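Local atomic coordinates of major centromere autoantigen B (Homo sapiens, PDB entry 1HLV), a protein that binds the CENP-B box DNA of the centromere through two helical DNA-binding domains and kinks the DNA that it holds. Residues E12-I17 and A51-E56; D75-L80 and R106-L111. All coordinates share one frame; numbering follows the deposited sequence.

Interaction 1 of 2, residues E12-I17 and A51-E56; sequences EKSRII and AILASE. With nucleotides of chain B.
I17 and K13, one turn apart on helix 10-22, close on I52 of helix 49-59 and form the apolar side of this contact. The CD1 methyl of I17 comes within 3.7 Å of CG2 of I52. That CG2 branch stands anti to the backbone N of I52, whereas CG1 lies beside the N, and the two branches diverge: CG2 takes up I17 CD1 and K13 CB (3.9 Å), and CD1, at the end of the CG1 branch, reaches the lysine chain farther out, 4.0 Å from K13 CD. A branched isoleucine suits a place with two neighbours. The lysine crosses it at about a right angle, laying methylenes against it. Both segments belong to the CENP-B N-terminal helix-turn-helix domain; their axes come within 9.5 Å, with directions 133° apart. I45 of helix 39-47 packs on the same three side chains, K13, I17 and I52.

Polar contacts are made by K13 and by S14. Beyond its bend at chi3 (-69°), K13 sends NZ to OP1 of DA14 of chain B, a weak hydrogen bond of 3.3 Å to the DNA backbone; NZ also binds the carbonyl oxygen of K67, and F10 offers a cation-pi contact. S14 OG meets the carboxylate of E56, 2.9 Å from OE1 and 3.0 Å from OE2; a hydrogen bond to either oxygen would be weak. The long, extended glutamate can span the gap to the short serine, while R11 makes a salt bridge to its OE2. L53 adds a methyl, CD2, 3.7 Å from S14 OG.

Interaction 2 of 2, residues D75-L80 and R106-L111; sequences DKLEGL and RIAEEL
L77 of helix 75-88 packs against I107, A108 and L111 of helix 97-111, and its side chain can be followed outward across that surface. CB, the first side-chain atom, lies 4.1 Å from CD2 of L111, a methyl that is nearer still to L77 CA, at 3.9 Å, and so rests against the backbone. At the next step CG stands anti to the backbone N (chi1 176°), which carries the chain across toward the partner helix; here it faces CG2 of I107 at 4.0 Å. The branch ending in CD1 goes furthest, reaching CB of A108 at 3.7 Å. A small alanine suits this place, because its single methyl lets the leucine tip come close to the helix backbone. M113 and F116 bridge L77 and A108, touching both.

One turn further on, L80, nearer the surface, comes at the partner directly. Its CD1 lies 3.9 Å from CG2 of I107, so that this beta-branched residue has one methyl between two leucines; the same L80 atom meets CD1 of L111 tip to tip, also at 3.9 Å. K76 contributes its aliphatic part, with CG at 4.2 Å from CD2 of L111, as suits a long chain at an exposed border. No hydrogen bond joins the two segments: apolar side chains make the contact between the axes of 75-80 and 106-111, which approach to 9.9 Å, their directions 126° apart. Helix 120-129 packs on the first helix, W122 against L77 and F126 against E78. Three helices joined in this way are typical of a helix-turn-helix domain, here of the Tc5 transposase DNA-binding family.

How the interactions relate
From the N terminus the chain enters helix 10-22, passes through helices 28-35 and 39-47, and returns in helix 49-59, where interaction 1 closes its loop by bringing the first and last of these four helices together. A linker then leads to helix 75-88, and interaction 2 closes a second loop when helix 97-111 folds back on it before helix 120-129. The two loops follow in series, neither nested nor crossed. The centres of interactions 1 and 2 lie 28 Å apart, on opposite sides of the chain's centre, and the nearest atoms of interactions 1 and 2 are about 11 Å apart. Each contact therefore ties together its own DNA-binding domain, and neither joins one domain to the other.

Interaction 1 of 2, residues E12-I17 and A51-E56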
loop_
_atom_site.group_PDB
_atom_site.type_symbol
_atom_site.label_atom_id
_atom_site.label_comp_id
_atom_site.label_asym_id
_atom_site.label_seq_id
_atom_site.Cartn_x
_atom_site.Cartn_y
_atom_site.Cartn_z
ATOM N N GLU C 12 -8.437 4.098 7.607
ATOM C CA GLU C 12 -8.727 4.434 9.001
ATOM C C GLU C 12 -7.677 5.380 9.593
ATOM O O GLU C 12 -8.012 6.332 10.309
ATOM C CB GLU C 12 -8.812 3.160 9.854
ATOM C CG GLU C 12 -10.100 2.358 9.686
ATOM C CD GLU C 12 -9.967 0.904 10.150
ATOM O OE1 GLU C 12 -11.007 0.271 10.443
ATOM O OE2 GLU C 12 -8.830 0.385 10.210
ATOM N N LYS C 13 -6.405 5.107 9.305
ATOM C CA LYS C 13 -5.327 5.949 9.806
ATOM C C LYS C 13 -5.392 7.307 9.115
ATOM O O LYS C 13 -5.059 8.330 9.696
ATOM C CB LYS C 13 -3.966 5.272 9.588
ATOM C CG LYS C 13 -3.682 4.188 10.629
ATOM C CD LYS C 13 -2.400 3.399 10.361
ATOM C CE LYS C 13 -2.541 2.505 9.127
ATOM N NZ LYS C 13 -1.454 1.489 9.037
ATOM N N SER C 14 -5.845 7.311 7.874
ATOM C CA SER C 14 -5.982 8.557 7.142
ATOM C C SER C 14 -7.073 9.421 7.803
ATOM O O SER C 14 -6.919 10.638 7.952
ATOM C CB SER C 14 -6.359 8.261 5.693
ATOM O OG SER C 14 -6.564 9.456 4.977
ATOM N N ARG C 15 -8.170 8.786 8.208
ATOM C CA ARG C 15 -9.265 9.506 8.843
ATOM C C ARG C 15 -8.805 10.087 10.176
ATOM O O ARG C 15 -9.105 11.239 10.501
ATOM C CB ARG C 15 -10.462 8.575 9.062
ATOM C CG ARG C 15 -11.667 9.264 9.686
ATOM C CD ARG C 15 -12.815 8.292 9.904
ATOM N NE ARG C 15 -13.897 8.872 10.700
ATOM C CZ ARG C 15 -14.968 8.199 11.114
ATOM N NH1 ARG C 15 -15.108 6.917 10.808
ATOM N NH2 ARG C 15 -15.895 8.804 11.847
ATOM N N ILE C 16 -8.078 9.286 10.948
ATOM C CA ILE C 16 -7.566 9.727 12.239
ATOM C C ILE C 16 -6.682 10.962 12.047
ATOM O O ILE C 16 -6.798 11.944 12.779
ATOM C CB ILE C 16 -6.755 8.595 12.919
ATOM C CG1 ILE C 16 -7.702 7.465 13.315
ATOM C CG2 ILE C 16 -6.015 9.115 14.139
ATOM C CD1 ILE C 16 -7.013 6.254 13.889
ATOM N N ILE C 17 -5.802 10.903 11.052
ATOM C CA ILE C 17 -4.905 12.010 10.750
ATOM C C ILE C 17 -5.722 13.247 10.411
ATOM O O ILE C 17 -5.485 14.329 10.940
ATOM C CB ILE C 17 -3.987 11.661 9.556
ATOM C CG1 ILE C 17 -2.935 10.643 9.996
ATOM C CG2 ILE C 17 -3.321 12.911 9.014
ATOM C CD1 ILE C 17 -2.230 9.967 8.839
ATOM N N ALA C 51 4.000 9.126 5.350
ATOM C CA ALA C 51 4.128 7.800 4.768
ATOM C C ALA C 51 2.723 7.218 4.646
ATOM O O ALA C 51 2.356 6.666 3.600
ATOM C CB ALA C 51 5.005 6.909 5.638
ATOM N N ILE C 52 1.933 7.363 5.706
ATOM C CA ILE C 52 0.564 6.848 5.709
ATOM C C ILE C 52 -0.288 7.425 4.570
ATOM O O ILE C 52 -0.965 6.679 3.867
ATOM C CB ILE C 52 -0.123 7.108 7.070
ATOM C CG1 ILE C 52 0.515 6.217 8.137
ATOM C CG2 ILE C 52 -1.620 6.850 6.962
ATOM C CD1 ILE C 52 0.044 6.495 9.557
ATOM N N LEU C 53 -0.253 8.738 4.374
ATOM C CA LEU C 53 -1.031 9.334 3.291
ATOM C C LEU C 53 -0.506 8.891 1.923
ATOM O O LEU C 53 -1.268 8.797 0.956
ATOM C CB LEU C 53 -1.022 10.863 3.400
ATOM C CG LEU C 53 -1.821 11.422 4.591
ATOM C CD1 LEU C 53 -1.663 12.935 4.675
ATOM C CD2 LEU C 53 -3.290 11.043 4.442
ATOM N N ALA C 54 0.793 8.620 1.841
ATOM C CA ALA C 54 1.387 8.165 0.589
ATOM C C ALA C 54 0.886 6.738 0.308
ATOM O O ALA C 54 0.536 6.394 -0.827
ATOM C CB ALA C 54 2.917 8.183 0.686
ATOM N N SER C 55 0.847 5.912 1.348
ATOM C CA SER C 55 0.371 4.548 1.187
ATOM C C SER C 55 -1.095 4.534 0.762
ATOM O O SER C 55 -1.471 3.817 -0.165
ATOM C CB SER C 55 0.560 3.768 2.481
ATOM O OG SER C 55 1.937 3.556 2.707
ATOM N N GLU C 56 -1.922 5.333 1.424
ATOM C CA GLU C 56 -3.330 5.386 1.056
ATOM C C GLU C 56 -3.474 5.676 -0.437
ATOM O O GLU C 56 -4.301 5.076 -1.114
ATOM C CB GLU C 56 -4.066 6.453 1.869
ATOM C CG GLU C 56 -5.522 6.631 1.462
ATOM C CD GLU C 56 -6.223 7.686 2.289
ATOM O OE1 GLU C 56 -5.764 8.849 2.278
ATOM O OE2 GLU C 56 -7.231 7.358 2.956
ATOM P P DA B 14 0.082 1.112 13.266
ATOM O OP1 DA B 14 -1.003 0.977 12.266
ATOM O OP2 DA B 14 0.682 2.449 13.530
ATOM O "O5'" DA B 14 -0.415 0.493 14.649
ATOM C "C5'" DA B 14 -0.843 -0.863 14.715
ATOM C "C4'" DA B 14 -0.686 -1.405 16.116
ATOM O "O4'" DA B 14 0.695 -1.666 16.439
ATOM C "C3'" DA B 14 -1.201 -0.517 17.237
ATOM O "O3'" DA B 14 -1.636 -1.400 18.271
ATOM C "C2'" DA B 14 0.049 0.240 17.653
ATOM C "C1'" DA B 14 1.118 -0.838 17.521
ATOM N N9 DA B 14 2.468 -0.383 17.191
ATOM C C8 DA B 14 2.833 0.576 16.277
ATOM N N7 DA B 14 4.126 0.642 16.073
ATOM C C5 DA B 14 4.648 -0.314 16.933
ATOM C C6 DA B 14 5.957 -0.759 17.163
ATOM N N6 DA B 14 7.014 -0.312 16.484
ATOM N N1 DA B 14 6.145 -1.707 18.111
ATOM C C2 DA B 14 5.073 -2.188 18.753
ATOM N N3 DA B 14 3.788 -1.871 18.601
ATOM C C4 DA B 14 3.643 -0.917 17.664
#

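Interaction 2 of 2, residues D75-L80 and R106-L111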
loop_
_atom_site.group_PDB
_atom_site.type_symbol
_atom_site.label_atom_id
_atom_site.label_comp_id
_atom_site.label_asym_id
_atom_site.label_seq_id
_atom_site.Cartn_x
_atom_site.Cartn_y
_atom_site.Cartn_z
ATOM N N ASP C 75 10.267 -5.383 -5.493
ATOM C CA ASP C 75 9.678 -4.052 -5.617
ATOM C C ASP C 75 10.246 -3.201 -6.749
ATOM O O ASP C 75 9.511 -2.460 -7.396
ATOM C CB ASP C 75 9.802 -3.279 -4.301
ATOM C CG ASP C 75 9.107 -1.925 -4.357
ATOM O OD1 ASP C 75 9.811 -0.898 -4.510
ATOM O OD2 ASP C 75 7.853 -1.889 -4.274
ATOM N N LYS C 76 11.545 -3.293 -7.000
ATOM C CA LYS C 76 12.122 -2.486 -8.068
ATOM C C LYS C 76 11.502 -2.898 -9.398
ATOM O O LYS C 76 11.139 -2.049 -10.210
ATOM C CB LYS C 76 13.640 -2.651 -8.104
ATOM C CG LYS C 76 14.352 -1.710 -9.056
ATOM C CD LYS C 76 15.856 -1.942 -8.994
ATOM C CE LYS C 76 16.620 -1.094 -10.017
ATOM N NZ LYS C 76 16.740 0.346 -9.653
ATOM N N LEU C 77 11.369 -4.210 -9.600
ATOM C CA LEU C 77 10.783 -4.755 -10.824
ATOM C C LEU C 77 9.330 -4.295 -10.948
ATOM O O LEU C 77 8.889 -3.870 -12.022
ATOM C CB LEU C 77 10.865 -6.288 -10.805
ATOM C CG LEU C 77 10.215 -7.080 -11.949
ATOM C CD1 LEU C 77 10.766 -8.504 -12.008
ATOM C CD2 LEU C 77 8.712 -7.105 -11.744
ATOM N N GLU C 78 8.590 -4.374 -9.846
ATOM C CA GLU C 78 7.194 -3.951 -9.845
ATOM C C GLU C 78 7.017 -2.489 -10.252
ATOM O O GLU C 78 6.007 -2.119 -10.861
ATOM C CB GLU C 78 6.584 -4.184 -8.467
ATOM C CG GLU C 78 6.259 -5.641 -8.224
ATOM C CD GLU C 78 5.846 -5.924 -6.799
ATOM O OE1 GLU C 78 5.156 -5.066 -6.193
ATOM O OE2 GLU C 78 6.205 -7.012 -6.300
ATOM N N GLY C 79 8.001 -1.661 -9.919
ATOM C CA GLY C 79 7.916 -0.259 -10.269
ATOM C C GLY C 79 7.946 -0.116 -11.770
ATOM O O GLY C 79 7.082 0.534 -12.362
ATOM N N LEU C 80 8.940 -0.742 -12.390
ATOM C CA LEU C 80 9.084 -0.696 -13.840
ATOM C C LEU C 80 7.876 -1.300 -14.567
ATOM O O LEU C 80 7.383 -0.732 -15.541
ATOM C CB LEU C 80 10.376 -1.412 -14.238
ATOM C CG LEU C 80 11.584 -0.668 -13.640
ATOM C CD1 LEU C 80 12.857 -1.510 -13.718
ATOM C CD2 LEU C 80 11.731 0.670 -14.368
ATOM N N ARG C 106 11.235 -10.461 -18.380
ATOM C CA ARG C 106 12.242 -9.735 -19.151
ATOM C C ARG C 106 12.892 -8.642 -18.311
ATOM O O ARG C 106 14.096 -8.421 -18.400
ATOM C CB ARG C 106 11.625 -9.089 -20.389
ATOM C CG ARG C 106 11.277 -10.041 -21.507
ATOM C CD ARG C 106 10.414 -9.305 -22.512
ATOM N NE ARG C 106 9.971 -10.138 -23.625
ATOM C CZ ARG C 106 8.999 -9.788 -24.463
ATOM N NH1 ARG C 106 8.374 -8.625 -24.299
ATOM N NH2 ARG C 106 8.655 -10.587 -25.467
ATOM N N ILE C 107 12.084 -7.945 -17.518
ATOM C CA ILE C 107 12.587 -6.893 -16.653
ATOM C C ILE C 107 13.521 -7.542 -15.628
ATOM O O ILE C 107 14.572 -6.996 -15.298
ATOM C CB ILE C 107 11.427 -6.171 -15.936
ATOM C CG1 ILE C 107 10.542 -5.470 -16.969
ATOM C CG2 ILE C 107 11.961 -5.152 -14.937
ATOM C CD1 ILE C 107 9.337 -4.737 -16.370
ATOM N N ALA C 108 13.149 -8.724 -15.146
ATOM C CA ALA C 108 13.972 -9.421 -14.169
ATOM C C ALA C 108 15.344 -9.764 -14.742
ATOM O O ALA C 108 16.342 -9.733 -14.022
ATOM C CB ALA C 108 13.275 -10.691 -13.687
ATOM N N GLU C 109 15.388 -10.095 -16.029
ATOM C CA GLU C 109 16.645 -10.432 -16.689
ATOM C C GLU C 109 17.519 -9.192 -16.726
ATOM O O GLU C 109 18.720 -9.254 -16.454
ATOM C CB GLU C 109 16.413 -10.894 -18.130
ATOM C CG GLU C 109 15.979 -12.334 -18.298
ATOM C CD GLU C 109 15.815 -12.723 -19.769
ATOM O OE1 GLU C 109 16.814 -12.634 -20.528
ATOM O OE2 GLU C 109 14.686 -13.112 -20.160
ATOM N N GLU C 110 16.903 -8.069 -17.078
ATOM C CA GLU C 110 17.614 -6.801 -17.168
ATOM C C GLU C 110 18.159 -6.343 -15.829
ATOM O O GLU C 110 19.265 -5.811 -15.759
ATOM C CB GLU C 110 16.700 -5.729 -17.746
ATOM C CG GLU C 110 16.339 -5.994 -19.181
ATOM C CD GLU C 110 16.492 -4.764 -20.037
ATOM O OE1 GLU C 110 15.587 -3.900 -19.988
ATOM O OE2 GLU C 110 17.527 -4.660 -20.741
ATOM N N LEU C 111 17.386 -6.559 -14.770
ATOM C CA LEU C 111 17.800 -6.173 -13.426
ATOM C C LEU C 111 18.793 -7.166 -12.831
ATOM O O LEU C 111 19.451 -6.879 -11.827
ATOM C CB LEU C 111 16.572 -6.052 -12.517
ATOM C CG LEU C 111 15.948 -4.659 -12.363
ATOM C CD1 LEU C 111 15.983 -3.898 -13.674
ATOM C CD2 LEU C 111 14.522 -4.799 -11.859
#